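Local structure of hypothetical methylmalonyl-CoA decarboxylase alpha subunit (Sulfolobus tokodaii, 1X0U) at residues A[44-47]-A[48-52]; A[238-241]-A[242-245]; A[253-256]-A[257-261]. The protein belongs to the carboxyl transferase family of the ClpP/crotonase clan and packs as a six-chain assembly, each chain carrying two mixed beta sheets flanked by helices. All coordinates share one frame; numbering follows the deposited sequence.

Interaction 1 of 3, residues A[44-47]-A[48-52]; sequences ERLA and LLFDD
Leu-46 and Phe-50 meet where helix 42-49 ends, a short helix of a crotonase-like domain. Three i to i+4 backbone bonds make this last turn. Leu-48 N donates to Glu-44 O at 3.2 Å, and Leu-49 N to Arg-45 O at 3.1 Å. Phe-50 N donates to Leu-46 O at 3.0 Å. The last bond is the straightest of the three, with an N-H...O angle of 171°. Phe-50 is the first residue to leave helical backbone angles, so this bond closes the helix.

The side chains of Leu-46 and Phe-50 lie alongside each other and point the same way. Both have CG anti to the carbonyl carbon (chi1 -71° and -68°), and this shared torsion sends them off the turn together and brings Leu-46 CD2 to the ring. That branch lies 3.8 Å from Phe-50 CE1. Leu-46 O sits at the edge of the same ring, close to its plane, 3.4 Å from Phe-50 CD1. One face of the ring is met by Leu-49 CG, displaced toward the rim. Leu-48 CD2 comes within 3.1 Å of Glu-44 O, but its side-chain torsions are unusual and its exact placement is doubtful.

Arg-45 points away from the turn, and its guanidinium group reaches Asp-134 and, on helix 239-252, Glu-239. Glu-44 turns to His-35 and the backbone N of Thr-41. Phe-50 is buried against Val-93 and Ala-95 of strand 91-98 and Val-88 of strand 81-88. Leu-46 rests on Val-82 and Ala-97 of the same two strands, while Leu-48 and Leu-49 face helix 239-252.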
ATOM      1  N   GLU A  44      13.458  43.390   6.062  1.00 17.57           N
ATOM      2  CA  GLU A  44      12.728  43.970   7.189  1.00 17.02           C
ATOM      3  C   GLU A  44      11.397  43.218   7.368  1.00 17.52           C
ATOM      4  O   GLU A  44      10.949  42.977   8.492  1.00 18.66           O
ATOM      5  CB  GLU A  44      12.490  45.476   6.961  1.00 17.17           C
ATOM      6  CG  GLU A  44      13.790  46.281   6.876  1.00 16.29           C
ATOM      7  CD  GLU A  44      13.589  47.742   6.515  1.00 17.41           C
ATOM      8  OE1 GLU A  44      12.716  48.053   5.678  1.00 16.16           O
ATOM      9  OE2 GLU A  44      14.325  48.588   7.061  1.00 18.06           O
ATOM     10  N   ARG A  45      10.775  42.827   6.261  1.00 16.05           N
ATOM     11  CA  ARG A  45       9.519  42.091   6.335  1.00 15.47           C
ATOM     12  C   ARG A  45       9.748  40.709   6.956  1.00 16.68           C
ATOM     13  O   ARG A  45       8.948  40.248   7.768  1.00 16.71           O
ATOM     14  CB  ARG A  45       8.917  41.948   4.940  1.00 14.85           C
ATOM     15  CG  ARG A  45       8.447  43.252   4.327  1.00 13.70           C
ATOM     16  CD  ARG A  45       8.450  43.169   2.816  1.00  9.54           C
ATOM     17  NE  ARG A  45       7.747  44.289   2.196  1.00 10.62           N
ATOM     18  CZ  ARG A  45       7.696  44.497   0.882  1.00 10.74           C
ATOM     19  NH1 ARG A  45       8.314  43.667   0.043  1.00 10.88           N
ATOM     20  NH2 ARG A  45       7.003  45.514   0.402  1.00  7.38           N
ATOM     21  N   LEU A  46      10.845  40.049   6.585  1.00 15.78           N
ATOM     22  CA  LEU A  46      11.159  38.728   7.134  1.00 14.88           C
ATOM     23  C   LEU A  46      11.441  38.808   8.639  1.00 15.02           C
ATOM     24  O   LEU A  46      10.965  37.976   9.406  1.00 14.22           O
ATOM     25  CB  LEU A  46      12.378  38.112   6.422  1.00 14.33           C
ATOM     26  CG  LEU A  46      12.278  37.607   4.976  1.00 14.68           C
ATOM     27  CD1 LEU A  46      13.669  37.174   4.521  1.00 13.53           C
ATOM     28  CD2 LEU A  46      11.317  36.424   4.872  1.00  9.63           C
ATOM     29  N   ALA A  47      12.221  39.795   9.068  1.00 14.54           N
ATOM     30  CA  ALA A  47      12.525  39.914  10.493  1.00 15.70           C
ATOM     31  C   ALA A  47      11.233  40.100  11.294  1.00 14.43           C
ATOM     32  O   ALA A  47      11.128  39.630  12.421  1.00 13.88           O
ATOM     33  CB  ALA A  47      13.490  41.092  10.751  1.00 15.13           C
ATOM     34  N   LEU A  48      10.261  40.800  10.718  1.00 14.15           N
ATOM     35  CA  LEU A  48       8.976  41.010  11.386  1.00 15.44           C
ATOM     36  C   LEU A  48       8.238  39.667  11.520  1.00 16.22           C
ATOM     37  O   LEU A  48       7.770  39.305  12.605  1.00 18.17           O
ATOM     38  CB  LEU A  48       8.101  41.986  10.584  1.00 16.76           C
ATOM     39  CG  LEU A  48       7.971  43.478  10.927  1.00 18.79           C
ATOM     40  CD1 LEU A  48       8.779  43.846  12.162  1.00 17.76           C
ATOM     41  CD2 LEU A  48       8.415  44.302   9.730  1.00 20.93           C
ATOM     42  N   LEU A  49       8.160  38.926  10.415  1.00 15.12           N
ATOM     43  CA  LEU A  49       7.466  37.646  10.375  1.00 15.47           C
ATOM     44  C   LEU A  49       8.009  36.517  11.242  1.00 16.41           C
ATOM     45  O   LEU A  49       7.249  35.823  11.915  1.00 17.11           O
ATOM     46  CB  LEU A  49       7.387  37.145   8.929  1.00 15.97           C
ATOM     47  CG  LEU A  49       6.842  35.724   8.726  1.00 14.45           C
ATOM     48  CD1 LEU A  49       5.461  35.617   9.351  1.00 12.60           C
ATOM     49  CD2 LEU A  49       6.784  35.397   7.229  1.00 13.29           C
ATOM     50  N   PHE A  50       9.316  36.314  11.225  1.00 15.32           N
ATOM     51  CA  PHE A  50       9.878  35.213  11.986  1.00 16.16           C
ATOM     52  C   PHE A  50      10.232  35.590  13.394  1.00 17.60           C
ATOM     53  O   PHE A  50      10.613  36.728  13.637  1.00 15.59           O
ATOM     54  CB  PHE A  50      11.082  34.649  11.248  1.00 15.27           C
ATOM     55  CG  PHE A  50      10.711  33.962   9.973  1.00 15.27           C
ATOM     56  CD1 PHE A  50      10.668  34.662   8.778  1.00 14.42           C
ATOM     57  CD2 PHE A  50      10.336  32.621   9.981  1.00 12.32           C
ATOM     58  CE1 PHE A  50      10.262  34.031   7.610  1.00 14.06           C
ATOM     59  CE2 PHE A  50       9.930  31.990   8.820  1.00 12.94           C
ATOM     60  CZ  PHE A  50       9.892  32.693   7.637  1.00 14.22           C
ATOM     61  N   ASP A  51      10.076  34.642  14.317  1.00 19.09           N
ATOM     62  CA  ASP A  51      10.367  34.893  15.720  1.00 21.41           C
ATOM     63  C   ASP A  51      11.643  35.699  15.727  1.00 25.35           C
ATOM     64  O   ASP A  51      12.756  35.180  15.837  1.00 24.30           O
ATOM     65  CB  ASP A  51      10.482  33.572  16.473  1.00 19.88           C
ATOM     66  CG  ASP A  51       9.184  32.798  16.443  1.00 18.77           C
ATOM     67  OD1 ASP A  51       8.156  33.427  16.128  1.00 21.49           O
ATOM     68  OD2 ASP A  51       9.171  31.587  16.730  1.00 20.28           O
ATOM     69  N   ASP A  52      11.407  36.997  15.552  1.00 30.02           N
ATOM     70  CA  ASP A  52      12.398  38.042  15.437  1.00 31.52           C
ATOM     71  C   ASP A  52      13.738  37.660  15.959  1.00 32.24           C
ATOM     72  O   ASP A  52      13.875  37.091  17.046  1.00 32.67           O
ATOM     73  CB  ASP A  52      11.891  39.341  16.094  1.00 31.21           C
ATOM     74  CG  ASP A  52      10.662  39.921  15.378  1.00 32.71           C
ATOM     75  OD1 ASP A  52      10.443  41.156  15.467  1.00 34.87           O
ATOM     76  OD2 ASP A  52       9.915  39.146  14.732  1.00 25.65           O
TER

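Interaction 2 of 3, residues A[238-241]-A[242-245]; sequences SEQE and AINL
Ser-238 O accepts from Ala-242 N at 2.9 Å, the first of the i to i+4 bonds that start helix 239-252. The N-H of Ile-243 follows, donating to Glu-239 O, although the position of that oxygen is less certain. Asn-244 N then donates to Gln-240 O at 3.0 Å, and Leu-245 N to Glu-241 O at 2.8 Å. Ser-238 is the N-cap. Its OG accepts from Glu-241 N at 3.1 Å, with an N-H...O angle of 160°. The residue thus serves the first turn twice, with its carbonyl and its hydroxyl oxygen.

The helix follows strand 234-236, the edge strand of the first mixed sheet within this chain. It packs back on that sheet. Ala-242 is the small buried residue on this side and faces Val-236, Ile-189 and Ile-191 on the strands. Leu-245 continues the same side over Phe-234 and Ile-189. Glu-239 is also buried, and its OE2 has a hydrogen bond with Tyr-196.

On another side, Gln-240 and Asn-244 cross obliquely, one turn apart. Their amide planes are 53° apart. Gln-240 leaves the helix with CG anti to the backbone N and then bends at chi2, 68°, which brings its amide beside that of Asn-244. Gln-240 OE1 and Asn-244 OD1 are 3.5 Å apart. A water links the two amides: it accepts from Asn-244 ND2 at 3.0 Å and donates weakly to Gln-240 OE1 at 3.3 Å. Glu-241 extends beyond CG and turns its OE2 back to the N-H of Asp-237.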
ATOM      1  N   SER A 238      -1.591  47.786   5.759  1.00 17.77           N
ATOM      2  CA  SER A 238      -0.146  47.883   5.813  1.00 16.49           C
ATOM      3  C   SER A 238       0.577  46.547   5.764  1.00 16.81           C
ATOM      4  O   SER A 238      -0.027  45.478   5.837  1.00 18.04           O
ATOM      5  CB  SER A 238       0.273  48.626   7.075  1.00 14.10           C
ATOM      6  OG  SER A 238       0.137  47.785   8.200  1.00 13.04           O
ATOM      7  N   GLU A 239       1.893  46.628   5.641  1.00 16.94           N
ATOM      8  CA  GLU A 239       2.725  45.452   5.588  1.00 16.12           C
ATOM      9  C   GLU A 239       2.827  44.801   6.957  1.00 16.73           C
ATOM     10  O   GLU A 239       2.856  43.569   7.058  1.00 15.34           O
ATOM     11  CB  GLU A 239       4.095  45.835   5.032  1.00 16.19           C
ATOM     12  CG  GLU A 239       4.037  46.038   3.531  1.00 14.71           C
ATOM     13  CD  GLU A 239       5.327  46.549   2.943  1.00 16.04           C
ATOM     14  OE1 GLU A 239       6.395  46.303   3.540  1.00 16.09           O
ATOM     15  OE2 GLU A 239       5.268  47.183   1.872  1.00 15.05           O
ATOM     16  N   GLN A 240       2.870  45.618   8.009  1.00 16.23           N
ATOM     17  CA  GLN A 240       2.924  45.076   9.359  1.00 17.03           C
ATOM     18  C   GLN A 240       1.646  44.275   9.580  1.00 16.69           C
ATOM     19  O   GLN A 240       1.673  43.200  10.182  1.00 15.30           O
ATOM     20  CB  GLN A 240       3.007  46.187  10.407  1.00 19.66           C
ATOM     21  CG  GLN A 240       3.028  45.665  11.849  1.00 24.59           C
ATOM     22  CD  GLN A 240       4.307  44.904  12.194  1.00 29.85           C
ATOM     23  OE1 GLN A 240       4.264  43.802  12.753  1.00 31.94           O
ATOM     24  NE2 GLN A 240       5.453  45.497  11.870  1.00 31.77           N
ATOM     25  N   GLU A 241       0.520  44.810   9.100  1.00 18.11           N
ATOM     26  CA  GLU A 241      -0.762  44.122   9.237  1.00 17.42           C
ATOM     27  C   GLU A 241      -0.772  42.844   8.390  1.00 16.61           C
ATOM     28  O   GLU A 241      -1.296  41.816   8.808  1.00 18.54           O
ATOM     29  CB  GLU A 241      -1.922  45.051   8.841  1.00 20.09           C
ATOM     30  CG  GLU A 241      -2.296  46.090   9.922  1.00 24.64           C
ATOM     31  CD  GLU A 241      -3.400  47.073   9.499  1.00 28.30           C
ATOM     32  OE1 GLU A 241      -3.826  47.881  10.351  1.00 30.38           O
ATOM     33  OE2 GLU A 241      -3.841  47.049   8.328  1.00 30.87           O
ATOM     34  N   ALA A 242      -0.183  42.907   7.203  1.00 14.89           N
ATOM     35  CA  ALA A 242      -0.116  41.739   6.336  1.00 12.86           C
ATOM     36  C   ALA A 242       0.607  40.602   7.051  1.00 12.87           C
ATOM     37  O   ALA A 242       0.135  39.468   7.040  1.00 13.16           O
ATOM     38  CB  ALA A 242       0.614  42.082   5.037  1.00 11.27           C
ATOM     39  N   ILE A 243       1.737  40.895   7.690  1.00 13.20           N
ATOM     40  CA  ILE A 243       2.460  39.826   8.361  1.00 15.40           C
ATOM     41  C   ILE A 243       1.820  39.398   9.686  1.00 14.03           C
ATOM     42  O   ILE A 243       1.960  38.245  10.084  1.00 13.83           O
ATOM     43  CB  ILE A 243       3.989  40.157   8.536  1.00 14.57           C
ATOM     44  CG1 ILE A 243       4.321  40.526   9.973  1.00 17.21           C
ATOM     45  CG2 ILE A 243       4.408  41.237   7.570  1.00 17.84           C
ATOM     46  CD1 ILE A 243       4.648  39.320  10.839  1.00 17.54           C
ATOM     47  N   ASN A 244       1.129  40.299  10.375  1.00 13.86           N
ATOM     48  CA  ASN A 244       0.465  39.892  11.616  1.00 15.15           C
ATOM     49  C   ASN A 244      -0.674  38.978  11.202  1.00 14.21           C
ATOM     50  O   ASN A 244      -0.978  38.007  11.878  1.00 14.57           O
ATOM     51  CB  ASN A 244      -0.125  41.078  12.386  1.00 14.87           C
ATOM     52  CG  ASN A 244       0.904  41.812  13.207  1.00 16.88           C
ATOM     53  OD1 ASN A 244       1.937  41.256  13.577  1.00 18.55           O
ATOM     54  ND2 ASN A 244       0.618  43.066  13.515  1.00 14.38           N
ATOM     55  N   LEU A 245      -1.298  39.305  10.076  1.00 13.16           N
ATOM     56  CA  LEU A 245      -2.405  38.520   9.566  1.00 14.81           C
ATOM     57  C   LEU A 245      -1.883  37.130   9.181  1.00 15.08           C
ATOM     58  O   LEU A 245      -2.503  36.126   9.524  1.00 15.59           O
ATOM     59  CB  LEU A 245      -3.027  39.221   8.351  1.00 16.72           C
ATOM     60  CG  LEU A 245      -4.443  38.913   7.835  1.00 20.47           C
ATOM     61  CD1 LEU A 245      -4.356  38.488   6.389  1.00 21.80           C
ATOM     62  CD2 LEU A 245      -5.126  37.848   8.668  1.00 21.94           C
TER
HETATM   63  O   HOH W   1       2.269  45.070  15.104  1.00 32.26           O

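Interaction 3 of 3, residues A[253-256]-A[257-261]; sequences LPSN and NMEEP
Asn-256 reaches across the turn to Met-258 and Glu-259. Its CB lies against the backbone N of Asn-257 and carries CG between its own backbone N and carbonyl carbon (chi1 54°), which directs the amide along the chain that follows. From CG the two branches part. OD1 accepts from Met-258 N at 2.8 Å, in the carbonyl plane and on a lone pair. The same OD1 lies 3.1 Å from Met-258 CB. ND2 turns to the other side, where it donates to Gly-126 O. It also lies 3.3 Å from Glu-259 OE1, and the amide and carboxylate planes are only 14° apart.

The backbone is tied too. Glu-259 N donates to Asn-256 O at 3.1 Å. A water accepts from Ser-255 N at 2.8 Å and donates weakly to Glu-259 OE1. Pro-254 CB packs 4.0 Å from Glu-259 CB, where the chain before the turn meets the chain after it. Asn-257 ND2 is hydrogen-bonded to Pro-514 O of the second subunit. The arrangement is a type I beta turn, Asn-256 to Glu-259, with an Asx turn made by its first residue.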
ATOM      1  N   LEU A 253      -3.830  26.862  10.913  1.00 13.93           N
ATOM      2  CA  LEU A 253      -3.505  25.738  10.040  1.00 13.17           C
ATOM      3  C   LEU A 253      -2.455  24.759  10.553  1.00 12.26           C
ATOM      4  O   LEU A 253      -1.611  25.105  11.382  1.00 11.31           O
ATOM      5  CB  LEU A 253      -3.057  26.285   8.672  1.00 12.72           C
ATOM      6  CG  LEU A 253      -3.860  27.492   8.162  1.00 14.22           C
ATOM      7  CD1 LEU A 253      -3.294  27.988   6.842  1.00 14.70           C
ATOM      8  CD2 LEU A 253      -5.315  27.096   7.995  1.00 16.36           C
ATOM      9  N   PRO A 254      -2.521  23.495  10.085  1.00 12.22           N
ATOM     10  CA  PRO A 254      -1.551  22.476  10.494  1.00 11.86           C
ATOM     11  C   PRO A 254      -0.318  22.820   9.673  1.00 12.30           C
ATOM     12  O   PRO A 254      -0.409  23.643   8.761  1.00 12.88           O
ATOM     13  CB  PRO A 254      -2.194  21.185  10.015  1.00 11.37           C
ATOM     14  CG  PRO A 254      -2.856  21.625   8.750  1.00 10.03           C
ATOM     15  CD  PRO A 254      -3.538  22.905   9.198  1.00 10.63           C
ATOM     16  N   SER A 255       0.818  22.195   9.967  1.00 12.68           N
ATOM     17  CA  SER A 255       2.038  22.490   9.221  1.00 13.40           C
ATOM     18  C   SER A 255       1.983  21.832   7.851  1.00 13.34           C
ATOM     19  O   SER A 255       2.641  22.267   6.907  1.00 13.77           O
ATOM     20  CB  SER A 255       3.267  21.981   9.984  1.00 13.49           C
ATOM     21  OG  SER A 255       3.450  22.681  11.203  1.00 12.59           O
ATOM     22  N   ASN A 256       1.194  20.769   7.758  1.00 14.65           N
ATOM     23  CA  ASN A 256       1.055  20.021   6.514  1.00 14.45           C
ATOM     24  C   ASN A 256      -0.194  19.159   6.617  1.00 13.36           C
ATOM     25  O   ASN A 256      -0.808  19.074   7.684  1.00 11.96           O
ATOM     26  CB  ASN A 256       2.297  19.154   6.302  1.00 14.10           C
ATOM     27  CG  ASN A 256       2.578  18.259   7.490  1.00 13.88           C
ATOM     28  OD1 ASN A 256       1.840  17.303   7.750  1.00 17.80           O
ATOM     29  ND2 ASN A 256       3.630  18.570   8.229  1.00 12.16           N
ATOM     30  N   ASN A 257      -0.558  18.507   5.519  1.00 14.22           N
ATOM     31  CA  ASN A 257      -1.767  17.690   5.486  1.00 15.75           C
ATOM     32  C   ASN A 257      -1.715  16.389   6.279  1.00 17.26           C
ATOM     33  O   ASN A 257      -2.622  15.572   6.183  1.00 18.18           O
ATOM     34  CB  ASN A 257      -2.142  17.389   4.034  1.00 14.95           C
ATOM     35  CG  ASN A 257      -1.195  16.410   3.378  1.00 15.23           C
ATOM     36  OD1 ASN A 257      -0.105  16.140   3.878  1.00 16.21           O
ATOM     37  ND2 ASN A 257      -1.604  15.884   2.244  1.00 15.88           N
ATOM     38  N   MET A 258      -0.661  16.198   7.060  1.00 17.76           N
ATOM     39  CA  MET A 258      -0.522  14.992   7.862  1.00 21.87           C
ATOM     40  C   MET A 258      -0.686  15.360   9.327  1.00 22.58           C
ATOM     41  O   MET A 258      -0.443  14.546  10.209  1.00 20.70           O
ATOM     42  CB  MET A 258       0.856  14.351   7.641  1.00 24.59           C
ATOM     43  CG  MET A 258       1.063  13.756   6.250  1.00 28.56           C
ATOM     44  SD  MET A 258      -0.041  12.356   5.884  1.00 33.85           S
ATOM     45  CE  MET A 258      -1.216  13.094   4.752  1.00 33.06           C
ATOM     46  N   GLU A 259      -1.096  16.598   9.582  1.00 23.76           N
ATOM     47  CA  GLU A 259      -1.283  17.066  10.946  1.00 25.72           C
ATOM     48  C   GLU A 259      -2.642  17.734  11.147  1.00 24.98           C
ATOM     49  O   GLU A 259      -3.196  18.344  10.239  1.00 24.95           O
ATOM     50  CB  GLU A 259      -0.152  18.032  11.329  1.00 28.21           C
ATOM     51  CG  GLU A 259       1.200  17.354  11.526  1.00 34.31           C
ATOM     52  CD  GLU A 259       2.267  18.300  12.055  1.00 37.73           C
ATOM     53  OE1 GLU A 259       2.657  19.232  11.327  1.00 40.29           O
ATOM     54  OE2 GLU A 259       2.719  18.116  13.204  1.00 41.78           O
ATOM     55  N   GLU A 260      -3.190  17.599  12.343  1.00 25.61           N
ATOM     56  CA  GLU A 260      -4.478  18.205  12.629  1.00 26.29           C
ATOM     57  C   GLU A 260      -4.259  19.652  13.039  1.00 23.80           C
ATOM     58  O   GLU A 260      -3.234  19.983  13.637  1.00 22.25           O
ATOM     59  CB  GLU A 260      -5.181  17.429  13.745  1.00 29.09           C
ATOM     60  CG  GLU A 260      -4.456  17.424  15.074  1.00 34.38           C
ATOM     61  CD  GLU A 260      -4.776  16.187  15.900  1.00 38.05           C
ATOM     62  OE1 GLU A 260      -4.383  16.141  17.088  1.00 39.65           O
ATOM     63  OE2 GLU A 260      -5.414  15.255  15.352  1.00 39.08           O
ATOM     64  N   PRO A 261      -5.199  20.541  12.693  1.00 22.25           N
ATOM     65  CA  PRO A 261      -5.025  21.944  13.078  1.00 21.72           C
ATOM     66  C   PRO A 261      -4.701  22.007  14.568  1.00 22.65           C
ATOM     67  O   PRO A 261      -5.283  21.277  15.375  1.00 22.36           O
ATOM     68  CB  PRO A 261      -6.367  22.576  12.715  1.00 21.61           C
ATOM     69  CG  PRO A 261      -7.320  21.399  12.603  1.00 22.22           C
ATOM     70  CD  PRO A 261      -6.476  20.338  11.993  1.00 21.55           C
TER
HETATM   71  O   HOH W   2       1.029  21.099  12.503  1.00 41.79           O

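Interactions 1 and 2 touch directly, with centres about 11 Å apart. Their helices, 42-49 and 239-252, are distant in sequence but neighbours in the fold. Arg-45 NE and Glu-239 OE1 form a salt bridge of 2.8 Å. Beside it Ile-243 makes an apolar contact with Leu-49, and Leu-48 meets the amide of Gln-240. The side chains of Ile-243 and Leu-48 are uncertainly placed. Interaction 3 lies in the loop that follows helix 239-252, so it continues the chain from interaction 2. It touches neither of the others. Its nearest atoms are about 9 Å from interaction 2 and about 12 Å from interaction 1. Of the three, only interaction 3 meets another subunit.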